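Local coordinates for protein putative glucoamylase (Bacteroides fragilis NCTC 9343, PDB 3EU8) that is a putative glucoamylase, probably hydrolysing glucosidic bonds in starch-like glucans, although its natural substrate is not established, at residues 41-46 with 60-65. Residues are numbered along the deposited sequence; the frame is centred on the assembly and turned at random.
Sequences SGLARE and EIVTSG. With EDO (1,2-ethanediol), chain B.
R45 and V62 lie opposite each other as the non-hydrogen-bonded pair of a single antiparallel beta bridge, their CA atoms 4.5 Å apart. The bridge joins the loop after helix 18-34 to the short strand 61-63, in a protein of the six-hairpin clan. Its two bonds flank the pair: T63 N reaches A44 O at 3.1 Å, while E46 N meets I61 O at 2.9 Å in a nearly straight bond (174°). On its other edge, strand 61-63 pairs with strand 112-114.

Branched, apolar V62 suits the side it shares with L43 and S41, where its CB lies 3.8 Å from L43 CB and these two side chains cross at about a right angle. L43 continues the apolar contacts to W113 and to I95 and F98 of helix 85-101. S41 OG touches V62 CG1, accepts a hydrogen bond from L43 N (3.1 Å) to close an ST turn, and bonds E38 OE1. Within this turn G42 has a positive phi (80°), which suits glycine because a side chain would press on the preceding carbonyl. R45 starts out away from the strand, but its extended chain turns the guanidinium edge to E60 N, and NH1 bonds P59 O.

Beyond the bridge, E46 bends at chi2 (63°), bringing OE1 over T63 CB at 3.5 Å. That buried carboxylate oxygen also bonds W112 NE1 and a water. T63, the N-cap of helix 64-79, turns its hydroxyl anti to its own backbone nitrogen, allowing a weak bond to G66 N; the same water joins T63 OG1, at 2.9 Å, to E46 OE1, at 2.6 Å.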
loop_
_atom_site.group_PDB
_atom_site.type_symbol
_atom_site.label_atom_id
_atom_site.label_comp_id
_atom_site.label_asym_id
_atom_site.label_seq_id
_atom_site.Cartn_x
_atom_site.Cartn_y
_atom_site.Cartn_z
ATOM N N SER A 41 2.775 -10.301 -18.113
ATOM C CA SER A 41 2.020 -10.678 -16.932
ATOM C C SER A 41 0.753 -9.843 -16.733
ATOM O O SER A 41 -0.210 -10.364 -16.207
ATOM C CB SER A 41 2.922 -10.570 -15.678
ATOM O OG SER A 41 3.297 -9.211 -15.453
ATOM N N GLY A 42 0.756 -8.575 -17.174
ATOM C CA GLY A 42 -0.276 -7.657 -16.856
ATOM C C GLY A 42 -0.150 -7.032 -15.483
ATOM O O GLY A 42 -1.021 -6.281 -15.090
ATOM N N LEU A 43 0.927 -7.344 -14.731
ATOM C CA LEU A 43 1.038 -6.880 -13.340
ATOM C C LEU A 43 1.775 -5.575 -13.240
ATOM O O LEU A 43 2.345 -5.108 -14.225
ATOM C CB LEU A 43 1.738 -7.921 -12.457
ATOM C CG LEU A 43 0.862 -8.965 -11.754
ATOM C CD1 LEU A 43 0.119 -9.795 -12.731
ATOM C CD2 LEU A 43 1.745 -9.820 -10.798
ATOM N N ALA A 44 1.780 -5.006 -12.037
ATOM C CA ALA A 44 2.457 -3.722 -11.772
ATOM C C ALA A 44 3.976 -3.889 -11.763
ATOM O O ALA A 44 4.521 -4.730 -11.046
ATOM C CB ALA A 44 2.016 -3.120 -10.421
ATOM N N ARG A 45 4.652 -3.035 -12.535
ATOM C CA ARG A 45 6.103 -2.981 -12.524
ATOM C C ARG A 45 6.591 -2.413 -11.188
ATOM O O ARG A 45 6.059 -1.434 -10.688
ATOM C CB ARG A 45 6.616 -2.091 -13.671
ATOM C CG ARG A 45 6.232 -2.519 -15.111
ATOM C CD ARG A 45 6.737 -1.469 -16.063
ATOM N NE ARG A 45 6.348 -1.606 -17.474
ATOM C CZ ARG A 45 7.002 -2.340 -18.370
ATOM N NH1 ARG A 45 8.056 -3.052 -18.011
ATOM N NH2 ARG A 45 6.615 -2.363 -19.634
ATOM N N GLU A 46 7.612 -3.032 -10.614
ATOM C CA GLU A 46 8.196 -2.561 -9.356
ATOM C C GLU A 46 8.618 -1.095 -9.547
ATOM O O GLU A 46 8.363 -0.267 -8.701
ATOM C CB GLU A 46 9.405 -3.431 -9.006
ATOM C CG GLU A 46 10.384 -2.889 -7.983
ATOM C CD GLU A 46 9.773 -2.701 -6.629
ATOM O OE1 GLU A 46 8.671 -3.229 -6.386
ATOM O OE2 GLU A 46 10.385 -2.025 -5.800
ATOM N N GLU A 60 10.985 -4.944 -16.020
ATOM C CA GLU A 60 10.270 -6.191 -16.292
ATOM C C GLU A 60 9.899 -6.961 -14.997
ATOM O O GLU A 60 9.102 -7.908 -15.035
ATOM C CB GLU A 60 11.088 -7.089 -17.283
ATOM C CG GLU A 60 12.323 -7.804 -16.716
ATOM C CD GLU A 60 13.533 -6.919 -16.539
ATOM O OE1 GLU A 60 13.509 -5.730 -16.976
ATOM O OE2 GLU A 60 14.532 -7.431 -15.989
ATOM N N ILE A 61 10.523 -6.578 -13.874
ATOM C CA ILE A 61 10.206 -7.144 -12.551
ATOM C C ILE A 61 8.849 -6.627 -12.029
ATOM O O ILE A 61 8.598 -5.419 -12.030
ATOM C CB ILE A 61 11.336 -6.850 -11.535
ATOM C CG1 ILE A 61 12.679 -7.356 -12.098
ATOM C CG2 ILE A 61 11.024 -7.433 -10.118
ATOM C CD1 ILE A 61 12.706 -8.798 -12.633
ATOM N N VAL A 62 7.971 -7.552 -11.620
ATOM C CA VAL A 62 6.649 -7.205 -11.195
ATOM C C VAL A 62 6.566 -7.533 -9.706
ATOM O O VAL A 62 7.183 -8.467 -9.218
ATOM C CB VAL A 62 5.514 -7.848 -12.064
ATOM C CG1 VAL A 62 5.466 -7.216 -13.517
ATOM C CG2 VAL A 62 5.624 -9.396 -12.167
ATOM N N THR A 63 5.797 -6.738 -9.001
ATOM C CA THR A 63 5.691 -6.819 -7.544
ATOM C C THR A 63 4.321 -7.319 -7.172
ATOM O O THR A 63 3.302 -6.820 -7.688
ATOM C CB THR A 63 5.947 -5.444 -6.873
ATOM O OG1 THR A 63 5.593 -5.503 -5.472
ATOM C CG2 THR A 63 5.154 -4.375 -7.542
ATOM N N SER A 64 4.282 -8.295 -6.275
ATOM C CA SER A 64 2.999 -8.832 -5.785
ATOM C C SER A 64 2.146 -7.793 -4.998
ATOM O O SER A 64 0.980 -7.552 -5.327
ATOM C CB SER A 64 3.260 -10.110 -4.962
ATOM O OG SER A 64 4.241 -9.910 -3.949
ATOM N N GLY A 65 2.722 -7.177 -3.964
ATOM C CA GLY A 65 2.015 -6.187 -3.173
ATOM C C GLY A 65 1.584 -4.949 -3.967
ATOM O O GLY A 65 0.430 -4.471 -3.854
HETATM C C1 EDO B . -1.633 -3.850 -13.078
HETATM O O1 EDO B . -2.313 -4.476 -14.177
HETATM C C2 EDO B . -2.070 -4.589 -11.818
HETATM O O2 EDO B . -1.528 -3.988 -10.644
HETATM O O HOH W 1 7.382 -3.673 -4.162
#